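Local coordinates for 2-oxoadipate dioxygenase/decarboxylase, chloroplastic/amyloplastic (Oryza sativa, PDB 6W1K), which catalyses the iron(II)-dependent decarboxylation and hydroxylation of 2-oxoadipate to D-2-hydroxyglutarate, a step of plant lysine catabolism, at residues Ala246-Phe251 against Thr258-Arg263; Lys31-Arg36 against Tyr191-Thr196; Gly237-Ser242 against Ala269-Leu274. One frame throughout, in Å; residues are numbered along the deposited sequence.

Contact 1: residues Ala246-Phe251 against Thr258-Arg263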
loop_
_atom_site.group_PDB
_atom_site.type_symbol
_atom_site.label_atom_id
_atom_site.label_comp_id
_atom_site.label_asym_id
_atom_site.label_seq_id
_atom_site.Cartn_x
_atom_site.Cartn_y
_atom_site.Cartn_z
ATOM N N ALA A 246 -8.364 -8.480 -3.970
ATOM C CA ALA A 246 -7.055 -8.900 -4.417
ATOM C C ALA A 246 -7.167 -10.014 -5.452
ATOM O O ALA A 246 -8.093 -10.832 -5.428
ATOM C CB ALA A 246 -6.210 -9.377 -3.230
ATOM N N ASP A 247 -6.218 -10.015 -6.387
ATOM C CA ASP A 247 -6.040 -11.143 -7.280
ATOM C C ASP A 247 -5.572 -12.375 -6.505
ATOM O O ASP A 247 -4.993 -12.285 -5.420
ATOM C CB ASP A 247 -5.028 -10.814 -8.374
ATOM C CG ASP A 247 -5.640 -9.980 -9.495
ATOM O OD1 ASP A 247 -6.821 -10.194 -9.843
ATOM O OD2 ASP A 247 -4.940 -9.095 -10.026
ATOM N N SER A 248 -5.861 -13.535 -7.073
ATOM C CA SER A 248 -5.343 -14.802 -6.567
ATOM C C SER A 248 -4.417 -15.452 -7.582
ATOM O O SER A 248 -4.522 -15.230 -8.790
ATOM C CB SER A 248 -6.496 -15.760 -6.235
ATOM O OG SER A 248 -7.249 -15.260 -5.146
ATOM N N ALA A 249 -3.538 -16.315 -7.076
ATOM C CA ALA A 249 -2.563 -17.001 -7.909
ATOM C C ALA A 249 -2.358 -18.409 -7.385
ATOM O O ALA A 249 -2.581 -18.683 -6.203
ATOM C CB ALA A 249 -1.205 -16.289 -7.927
ATOM N N LEU A 250 -1.943 -19.298 -8.275
ATOM C CA LEU A 250 -1.530 -20.632 -7.865
ATOM C C LEU A 250 -0.091 -20.553 -7.378
ATOM O O LEU A 250 0.756 -19.898 -7.999
ATOM C CB LEU A 250 -1.656 -21.632 -9.018
ATOM C CG LEU A 250 -3.091 -21.888 -9.492
ATOM C CD1 LEU A 250 -3.085 -22.786 -10.713
ATOM C CD2 LEU A 250 -3.939 -22.507 -8.364
ATOM N N PHE A 251 0.179 -21.200 -6.253
ATOM C CA PHE A 251 1.509 -21.214 -5.657
ATOM C C PHE A 251 1.890 -22.657 -5.358
ATOM O O PHE A 251 1.114 -23.396 -4.749
ATOM C CB PHE A 251 1.508 -20.325 -4.408
ATOM C CG PHE A 251 2.866 -20.082 -3.820
ATOM C CD1 PHE A 251 3.707 -19.116 -4.340
ATOM C CD2 PHE A 251 3.296 -20.817 -2.707
ATOM C CE1 PHE A 251 4.964 -18.906 -3.773
ATOM C CE2 PHE A 251 4.531 -20.600 -2.125
ATOM C CZ PHE A 251 5.371 -19.656 -2.658
ATOM N N THR A 258 0.278 -27.589 -4.594
ATOM C CA THR A 258 -0.098 -26.376 -5.316
ATOM C C THR A 258 -1.469 -25.927 -4.828
ATOM O O THR A 258 -2.435 -26.694 -4.901
ATOM C CB THR A 258 -0.136 -26.617 -6.829
ATOM O OG1 THR A 258 1.173 -26.964 -7.292
ATOM C CG2 THR A 258 -0.607 -25.376 -7.554
ATOM N N GLU A 259 -1.549 -24.692 -4.342
ATOM C CA GLU A 259 -2.793 -24.185 -3.777
ATOM C C GLU A 259 -2.894 -22.696 -4.045
ATOM O O GLU A 259 -1.903 -22.033 -4.360
ATOM C CB GLU A 259 -2.879 -24.462 -2.270
ATOM C CG GLU A 259 -3.659 -25.731 -1.972
ATOM C CD GLU A 259 -5.149 -25.551 -2.296
ATOM O OE1 GLU A 259 -5.654 -24.390 -2.270
ATOM O OE2 GLU A 259 -5.795 -26.561 -2.618
ATOM N N SER A 260 -4.111 -22.171 -3.898
ATOM C CA SER A 260 -4.373 -20.764 -4.204
ATOM C C SER A 260 -3.858 -19.863 -3.088
ATOM O O SER A 260 -4.016 -20.173 -1.908
ATOM C CB SER A 260 -5.875 -20.551 -4.410
ATOM O OG SER A 260 -6.151 -19.220 -4.805
ATOM N N ILE A 261 -3.265 -18.726 -3.461
ATOM C CA ILE A 261 -2.841 -17.732 -2.480
ATOM C C ILE A 261 -3.330 -16.341 -2.932
ATOM O O ILE A 261 -3.494 -16.089 -4.130
ATOM C CB ILE A 261 -1.296 -17.662 -2.315
ATOM C CG1 ILE A 261 -0.632 -17.294 -3.642
ATOM C CG2 ILE A 261 -0.707 -18.925 -1.747
ATOM C CD1 ILE A 261 0.770 -16.724 -3.553
ATOM N N PRO A 262 -3.442 -15.411 -1.994
ATOM C CA PRO A 262 -3.687 -14.010 -2.376
ATOM C C PRO A 262 -2.420 -13.289 -2.834
ATOM O O PRO A 262 -1.340 -13.447 -2.263
ATOM C CB PRO A 262 -4.227 -13.388 -1.078
ATOM C CG PRO A 262 -3.534 -14.178 0.016
ATOM C CD PRO A 262 -3.474 -15.605 -0.531
ATOM N N ARG A 263 -2.562 -12.524 -3.913
ATOM C CA ARG A 263 -1.539 -11.557 -4.294
ATOM C C ARG A 263 -2.023 -10.177 -3.832
ATOM O O ARG A 263 -2.507 -10.030 -2.696
ATOM C CB ARG A 263 -1.245 -11.639 -5.793
ATOM C CG ARG A 263 -0.575 -12.973 -6.222
ATOM C CD ARG A 263 0.783 -13.151 -5.578
ATOM N NE ARG A 263 1.657 -14.077 -6.277
ATOM C CZ ARG A 263 2.807 -14.525 -5.780
ATOM N NH1 ARG A 263 3.204 -14.146 -4.566
ATOM N NH2 ARG A 263 3.554 -15.358 -6.486
HETATM O O HOH W 1 -6.621 -17.290 -3.001
HETATM O O HOH W 2 2.367 -17.692 -7.609
#

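Contact 2: residues Lys31-Arg36 against Tyr191-Thr196. With NI (nickel (II) ion), chain E; OOG (2-oxoadipic acid), chain F.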
loop_
_atom_site.group_PDB
_atom_site.type_symbol
_atom_site.label_atom_id
_atom_site.label_comp_id
_atom_site.label_asym_id
_atom_site.label_seq_id
_atom_site.Cartn_x
_atom_site.Cartn_y
_atom_site.Cartn_z
ATOM N N LYS A 31 6.944 -2.844 -11.279
ATOM C CA LYS A 31 7.013 -3.842 -12.348
ATOM C C LYS A 31 6.655 -5.239 -11.846
ATOM O O LYS A 31 5.944 -5.987 -12.533
ATOM C CB LYS A 31 8.410 -3.849 -12.973
ATOM C CG LYS A 31 8.831 -2.509 -13.542
ATOM C CD LYS A 31 9.601 -2.647 -14.863
ATOM C CE LYS A 31 10.145 -1.281 -15.343
ATOM N NZ LYS A 31 11.110 -0.685 -14.330
ATOM N N VAL A 32 7.206 -5.643 -10.688
ATOM C CA VAL A 32 6.840 -6.924 -10.089
ATOM C C VAL A 32 5.340 -6.969 -9.803
ATOM O O VAL A 32 4.657 -7.958 -10.109
ATOM C CB VAL A 32 7.641 -7.176 -8.796
ATOM C CG1 VAL A 32 7.105 -8.469 -8.084
ATOM C CG2 VAL A 32 9.126 -7.309 -9.092
ATOM N N TYR A 33 4.818 -5.908 -9.182
ATOM C CA TYR A 33 3.388 -5.798 -8.874
ATOM C C TYR A 33 2.514 -5.991 -10.100
ATOM O O TYR A 33 1.561 -6.779 -10.087
ATOM C CB TYR A 33 3.162 -4.423 -8.263
ATOM C CG TYR A 33 1.757 -3.931 -8.044
ATOM C CD1 TYR A 33 1.274 -2.871 -8.796
ATOM C CD2 TYR A 33 0.963 -4.440 -7.001
ATOM C CE1 TYR A 33 0.035 -2.342 -8.574
ATOM C CE2 TYR A 33 -0.310 -3.931 -6.777
ATOM C CZ TYR A 33 -0.740 -2.854 -7.557
ATOM O OH TYR A 33 -1.961 -2.301 -7.360
ATOM N N LEU A 34 2.800 -5.264 -11.169
ATOM C CA LEU A 34 1.972 -5.401 -12.366
ATOM C C LEU A 34 2.092 -6.777 -13.011
ATOM O O LEU A 34 1.107 -7.283 -13.568
ATOM C CB LEU A 34 2.344 -4.309 -13.379
ATOM C CG LEU A 34 2.097 -2.866 -12.941
ATOM C CD1 LEU A 34 2.584 -1.892 -13.985
ATOM C CD2 LEU A 34 0.642 -2.633 -12.705
ATOM N N SER A 35 3.271 -7.403 -12.961
ATOM C CA SER A 35 3.427 -8.722 -13.568
ATOM C C SER A 35 2.659 -9.809 -12.817
ATOM O O SER A 35 2.381 -10.872 -13.387
ATOM C CB SER A 35 4.923 -9.060 -13.654
ATOM O OG SER A 35 5.461 -9.387 -12.391
ATOM N N ARG A 36 2.300 -9.581 -11.559
ATOM C CA ARG A 36 1.605 -10.603 -10.783
ATOM C C ARG A 36 0.155 -10.267 -10.490
ATOM O O ARG A 36 -0.553 -11.097 -9.885
ATOM C CB ARG A 36 2.291 -10.829 -9.428
ATOM C CG ARG A 36 3.708 -11.372 -9.426
ATOM C CD ARG A 36 4.204 -11.291 -7.960
ATOM N NE ARG A 36 5.333 -12.129 -7.679
ATOM C CZ ARG A 36 6.065 -12.018 -6.584
ATOM N NH1 ARG A 36 5.797 -11.082 -5.666
ATOM N NH2 ARG A 36 7.078 -12.836 -6.429
ATOM N N TYR A 191 7.980 -8.769 1.106
ATOM C CA TYR A 191 8.084 -7.333 0.939
ATOM C C TYR A 191 7.537 -6.832 -0.404
ATOM O O TYR A 191 7.817 -5.678 -0.791
ATOM C CB TYR A 191 9.546 -6.952 1.088
ATOM C CG TYR A 191 10.134 -7.154 2.458
ATOM C CD1 TYR A 191 9.772 -6.331 3.509
ATOM C CD2 TYR A 191 11.082 -8.153 2.687
ATOM C CE1 TYR A 191 10.319 -6.492 4.751
ATOM C CE2 TYR A 191 11.634 -8.310 3.912
ATOM C CZ TYR A 191 11.264 -7.465 4.947
ATOM O OH TYR A 191 11.827 -7.608 6.191
ATOM N N ALA A 192 6.775 -7.654 -1.118
ATOM C CA ALA A 192 6.161 -7.224 -2.364
ATOM C C ALA A 192 5.191 -6.090 -2.097
ATOM O O ALA A 192 4.526 -6.033 -1.061
ATOM C CB ALA A 192 5.405 -8.366 -3.051
ATOM N N LEU A 193 5.131 -5.157 -3.037
ATOM C CA LEU A 193 4.160 -4.078 -2.924
ATOM C C LEU A 193 2.762 -4.662 -2.751
ATOM O O LEU A 193 2.305 -5.469 -3.576
ATOM C CB LEU A 193 4.242 -3.231 -4.179
ATOM C CG LEU A 193 3.319 -2.047 -4.248
ATOM C CD1 LEU A 193 3.680 -0.957 -3.227
ATOM C CD2 LEU A 193 3.425 -1.533 -5.674
ATOM N N ASN A 194 2.090 -4.274 -1.665
ATOM C CA ASN A 194 0.765 -4.828 -1.360
ATOM C C ASN A 194 -0.331 -4.120 -2.153
ATOM O O ASN A 194 -1.318 -4.750 -2.569
ATOM C CB ASN A 194 0.517 -4.720 0.142
ATOM C CG ASN A 194 -0.904 -5.031 0.509
ATOM O OD1 ASN A 194 -1.729 -4.137 0.622
ATOM N ND2 ASN A 194 -1.205 -6.310 0.677
ATOM N N HIS A 195 -0.167 -2.811 -2.381
ATOM C CA HIS A 195 -0.981 -2.130 -3.373
ATOM C C HIS A 195 -0.384 -0.768 -3.686
ATOM O O HIS A 195 0.411 -0.204 -2.918
ATOM C CB HIS A 195 -2.439 -1.993 -2.924
ATOM C CG HIS A 195 -2.654 -1.104 -1.738
ATOM N ND1 HIS A 195 -2.588 -1.562 -0.434
ATOM C CD2 HIS A 195 -2.986 0.205 -1.655
ATOM C CE1 HIS A 195 -2.850 -0.569 0.392
ATOM N NE2 HIS A 195 -3.072 0.522 -0.322
ATOM N N THR A 196 -0.746 -0.273 -4.851
ATOM C CA THR A 196 -0.634 1.143 -5.150
ATOM C C THR A 196 -2.042 1.711 -5.099
ATOM O O THR A 196 -3.030 0.969 -5.045
ATOM C CB THR A 196 0.030 1.381 -6.512
ATOM O OG1 THR A 196 0.402 2.772 -6.616
ATOM C CG2 THR A 196 -0.910 1.031 -7.643
HETATM NI NI NI E . -3.927 2.043 0.962
HETATM C C2 OOG F . -2.683 -1.587 4.000
HETATM C C3 OOG F . -4.150 -1.211 4.210
HETATM C C4 OOG F . -4.258 0.214 4.763
HETATM C C6 OOG F . -4.944 2.532 3.683
HETATM O O4 OOG F . -5.434 2.947 4.763
HETATM O O3 OOG F . -5.146 3.168 2.625
HETATM C C5 OOG F . -4.107 1.259 3.657
HETATM C C1 OOG F . -2.513 -3.076 3.666
HETATM O O1 OOG F . -1.458 -3.595 3.785
HETATM O O2 OOG F . -3.584 -3.849 3.215
HETATM O O5 OOG F . -3.342 1.093 2.775
#

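Contact 3: residues Gly237-Ser242 against Ala269-Leu274. With OOG (2-oxoadipic acid), chain F.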
loop_
_atom_site.group_PDB
_atom_site.type_symbol
_atom_site.label_atom_id
_atom_site.label_comp_id
_atom_site.label_asym_id
_atom_site.label_seq_id
_atom_site.Cartn_x
_atom_site.Cartn_y
_atom_site.Cartn_z
ATOM N N GLY A 237 -15.027 13.127 6.881
ATOM C CA GLY A 237 -15.578 13.185 5.546
ATOM C C GLY A 237 -14.592 13.466 4.430
ATOM O O GLY A 237 -14.995 13.423 3.262
ATOM N N LEU A 238 -13.313 13.712 4.739
ATOM C CA LEU A 238 -12.353 14.245 3.774
ATOM C C LEU A 238 -11.474 13.194 3.111
ATOM O O LEU A 238 -10.842 13.492 2.088
ATOM C CB LEU A 238 -11.451 15.275 4.468
ATOM C CG LEU A 238 -12.239 16.356 5.219
ATOM C CD1 LEU A 238 -11.288 17.353 5.875
ATOM C CD2 LEU A 238 -13.243 17.086 4.320
ATOM N N LEU A 239 -11.414 11.979 3.647
ATOM C CA LEU A 239 -10.639 10.908 3.044
ATOM C C LEU A 239 -11.598 9.778 2.703
ATOM O O LEU A 239 -12.214 9.188 3.599
ATOM C CB LEU A 239 -9.533 10.443 3.979
ATOM C CG LEU A 239 -8.748 9.233 3.456
ATOM C CD1 LEU A 239 -8.014 9.555 2.129
ATOM C CD2 LEU A 239 -7.761 8.793 4.553
ATOM N N GLN A 240 -11.738 9.500 1.412
ATOM C CA GLN A 240 -12.668 8.496 0.913
ATOM C C GLN A 240 -11.896 7.490 0.071
ATOM O O GLN A 240 -11.170 7.866 -0.857
ATOM C CB GLN A 240 -13.792 9.160 0.109
ATOM C CG GLN A 240 -14.333 10.420 0.771
ATOM C CD GLN A 240 -15.666 10.891 0.186
ATOM O OE1 GLN A 240 -16.128 10.387 -0.838
ATOM N NE2 GLN A 240 -16.278 11.875 0.839
ATOM N N GLN A 241 -12.043 6.210 0.397
ATOM C CA GLN A 241 -11.168 5.194 -0.178
ATOM C C GLN A 241 -11.975 3.984 -0.598
ATOM O O GLN A 241 -12.961 3.629 0.053
ATOM C CB GLN A 241 -10.099 4.785 0.815
ATOM C CG GLN A 241 -9.136 5.896 1.205
ATOM C CD GLN A 241 -8.252 5.482 2.361
ATOM O OE1 GLN A 241 -8.559 5.726 3.530
ATOM N NE2 GLN A 241 -7.134 4.858 2.034
ATOM N N SER A 242 -11.576 3.391 -1.722
ATOM C CA SER A 242 -12.122 2.120 -2.193
ATOM C C SER A 242 -10.962 1.280 -2.714
ATOM O O SER A 242 -9.861 1.789 -2.950
ATOM C CB SER A 242 -13.191 2.333 -3.267
ATOM O OG SER A 242 -12.661 3.055 -4.355
ATOM N N ALA A 269 -8.327 6.569 -4.042
ATOM C CA ALA A 269 -8.506 7.460 -2.910
ATOM C C ALA A 269 -8.793 8.870 -3.378
ATOM O O ALA A 269 -8.192 9.367 -4.340
ATOM C CB ALA A 269 -7.279 7.447 -1.991
ATOM N N GLU A 270 -9.724 9.512 -2.686
ATOM C CA GLU A 270 -10.033 10.920 -2.906
ATOM C C GLU A 270 -9.760 11.669 -1.614
ATOM O O GLU A 270 -10.287 11.300 -0.558
ATOM C CB GLU A 270 -11.493 11.135 -3.328
ATOM C CG GLU A 270 -11.782 12.612 -3.736
ATOM C CD GLU A 270 -13.107 12.818 -4.486
ATOM O OE1 GLU A 270 -13.748 11.821 -4.853
ATOM O OE2 GLU A 270 -13.506 13.991 -4.701
ATOM N N ARG A 271 -8.936 12.697 -1.694
ATOM C CA ARG A 271 -8.671 13.589 -0.575
ATOM C C ARG A 271 -9.365 14.915 -0.851
ATOM O O ARG A 271 -9.016 15.615 -1.811
ATOM C CB ARG A 271 -7.171 13.784 -0.375
ATOM C CG ARG A 271 -6.396 12.453 -0.209
ATOM C CD ARG A 271 -4.858 12.649 -0.020
ATOM N NE ARG A 271 -4.278 11.356 0.339
ATOM C CZ ARG A 271 -4.218 10.867 1.574
ATOM N NH1 ARG A 271 -3.711 9.667 1.778
ATOM N NH2 ARG A 271 -4.635 11.588 2.601
ATOM N N LEU A 272 -10.325 15.269 -0.004
ATOM C CA LEU A 272 -11.081 16.497 -0.205
ATOM C C LEU A 272 -10.364 17.693 0.415
ATOM O O LEU A 272 -9.512 17.551 1.295
ATOM C CB LEU A 272 -12.481 16.379 0.393
ATOM C CG LEU A 272 -13.421 15.375 -0.289
ATOM C CD1 LEU A 272 -14.836 15.584 0.271
ATOM C CD2 LEU A 272 -13.415 15.507 -1.798
ATOM N N VAL A 273 -10.755 18.884 -0.039
ATOM C CA VAL A 273 -10.153 20.108 0.467
ATOM C C VAL A 273 -10.431 20.263 1.962
ATOM O O VAL A 273 -11.502 19.899 2.466
ATOM C CB VAL A 273 -10.673 21.331 -0.311
ATOM C CG1 VAL A 273 -9.919 22.560 0.084
ATOM C CG2 VAL A 273 -10.545 21.127 -1.813
ATOM N N LEU A 274 -9.462 20.820 2.674
ATOM C CA LEU A 274 -9.628 21.046 4.094
ATOM C C LEU A 274 -10.592 22.206 4.345
ATOM O O LEU A 274 -10.748 23.101 3.500
ATOM C CB LEU A 274 -8.288 21.346 4.747
ATOM C CG LEU A 274 -7.315 20.175 4.847
ATOM C CD1 LEU A 274 -5.918 20.693 5.164
ATOM C CD2 LEU A 274 -7.793 19.165 5.895
HETATM C C2 OOG F . -2.683 -1.587 4.000
HETATM C C3 OOG F . -4.150 -1.211 4.210
HETATM C C4 OOG F . -4.258 0.214 4.763
HETATM C C6 OOG F . -4.944 2.532 3.683
HETATM O O4 OOG F . -5.434 2.947 4.763
HETATM O O3 OOG F . -5.146 3.168 2.625
HETATM C C5 OOG F . -4.107 1.259 3.657
HETATM C C1 OOG F . -2.513 -3.076 3.666
HETATM O O1 OOG F . -1.458 -3.595 3.785
HETATM O O2 OOG F . -3.584 -3.849 3.215
HETATM O O5 OOG F . -3.342 1.093 2.775
HETATM O O HOH W 3 -16.701 11.983 -3.239
#

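Contact 1: residues Ala246-Phe251 against Thr258-Arg263
Five backbone hydrogen bonds join A246-F251 to T258-R263 as the two arms of an antiparallel beta hairpin, whose short strand axes run at 147° to each other. A249 with I261 and F251 with E259 are hydrogen-bonded pairs, the shortest link being I261 N to A249 O at 2.8 Å. R263 N to D247 O supplies the fifth bond. P262, which has no N-H, lies across from S248 in a non-hydrogen-bonded pair, where no cross-strand donor is needed.

Apolar contacts gather on the face of A249, F251 and I261. F251 CB packs on I261, 3.7 Å from CG2 and 3.8 Å from CD1; chi1 of 60° sets I261 CG1 between the backbone N and the carbonyl carbon, on the F251 side. R263, bent at chi2, continues this layer: its CG is 3.8 Å from A249 CB, and I261 CD1 sits over one face of its guanidinium, toward the rim.

Between side chains the polar links run through water. On the other face one water joins S248 OG to S260 OG, at 2.7 Å from the latter. A second water donates to L250 O and weakly accepts from R263 NH2, while NH1 goes to N189 OD1.

The chemistry thus differs across the hairpin: I261 turns to F173 and V188 of the neighbouring helices, whereas S248, L250 and S260 are exposed and a water links the two serines.

Contact 2: residues Lys31-Arg36 against Tyr191-Thr196
Y33 reaches from the helix to L193, H195 and T196, and its atoms chart the contact in order. CG lies anti to the backbone N (chi1 170°), which directs the ring out of the helix toward the segment Y191-T196. Y33 CB starts the packing, 3.9 Å from L193 CD2. L193 CD2 then rides over one ring face, closest to Y33 CG at 3.8 Å and offset toward the rim; measured from the ring centroid it is 23° off the normal, a CH-pi contact. Further out the two ring sides meet different groups: Y33 CE1 is 3.6 Å from T196 CG2, and Y33 CE2 is 3.9 Å from H195 CA. At the tip, Y33 OH receives T196 N at 3.4 Å, a nearly straight (177°) but weak bond. The stronger polar partner of this hydroxyl is Y265 O, so the buried oxygen is used both as acceptor and as donor.

H195 turns the opposite way. Its CG stands between the backbone N and the carbonyl carbon, and H195 NE2 binds the nickel ion at 2.2 Å. H59 and E267 complete the protein ligands, the same three residues that bind iron(II), and 2-oxoadipate chelates the metal through O3 and O5. Y33 therefore packs behind a metal ligand, against its backbone.

A smaller contact lies further along the segment, where A192 CB meets the edge of the R36 guanidinium, 3.8 Å from NH1.

In the fold, helix 16-36 lies against the loop leading into strand 195-199 and the first residues of that strand. Y33 also touches A40 of helix 38-51 and S264 and I266 of strand 258-271, while T196 packs on Y57 and F60 of strand 57-65.

Contact 3: residues Gly237-Ser242 against Ala269-Leu274
An antiparallel strand pair in the mixed sheet of this glyoxalase-clan fold brings L238-Q241 against A269-L272, next to the metal centre. The short axes of strands 239-242 and 269-271 run at 173°, almost exactly antiparallel. Q240 and E270 form the hydrogen-bonded pair, with E270 N to Q240 O at 2.9 Å matched by a return bond from Q240 N to E270 O. Beyond the strands proper, L272 N to L238 O at 2.8 Å prolongs the pairing into the following loop.

L239, Q241, A269 and R271 share the face with the 2-oxoadipate-binding Q241. Q241 CG packs on A269 CB at 4.0 Å, and the extended chain carries the amide to 2-oxoadipate. There Q241 NE2 lies 2.7 Å from 2-oxoadipate O3, a weak bond by its 127° angle. Q241 NE2 also donates to E267 OE2 and N298 ND2 supplies Q241 OE1, so both ends of the amide are tied and its orientation is set. L239 and R271 run side by side, with L239 CD1 3.9 Å above one face of the R271 guanidinium and toward its rim. The charge itself is met by D58 in a salt bridge.

Past the strand ends, L238 splits its methyls: L238 CD1 meets L274 CD2 at 3.9 Å, while CD2 approaches L272 CB and V273 O.

On the face of Q240 and E270, a water donates to Q240 OE1 and, weakly, to E270 OE1, which also accepts from the backbone N of I210. On the other side of that glutamine amide, Q240 NE2 donates to G237 O at 3.1 Å, nearly straight at 170° and in the amide plane, with L272 CD1 alongside.

How the contacts relate
Contacts 1 and 3 both pair strand 258-271 with an antiparallel neighbour, at opposite ends of that strand and with centres 31 Å apart; contact 1 is nested in the chain loop that contact 3 closes. Contact 1 is at the surface and contact 3 partly buried, and in both backbone bonds dominate. Contact 2 is buried, a helix against the loop and first residues of strand 195-199, which neighbours 258-271 in the same sheet, and relies on apolar packing with one weak bond. It touches contact 1, where R263 NH2 and R36 NE approach to 3.9 Å as like charges. Contacts 2 and 3 do not touch, yet both reach 2-oxoadipate, one at the metal and the other through an amide.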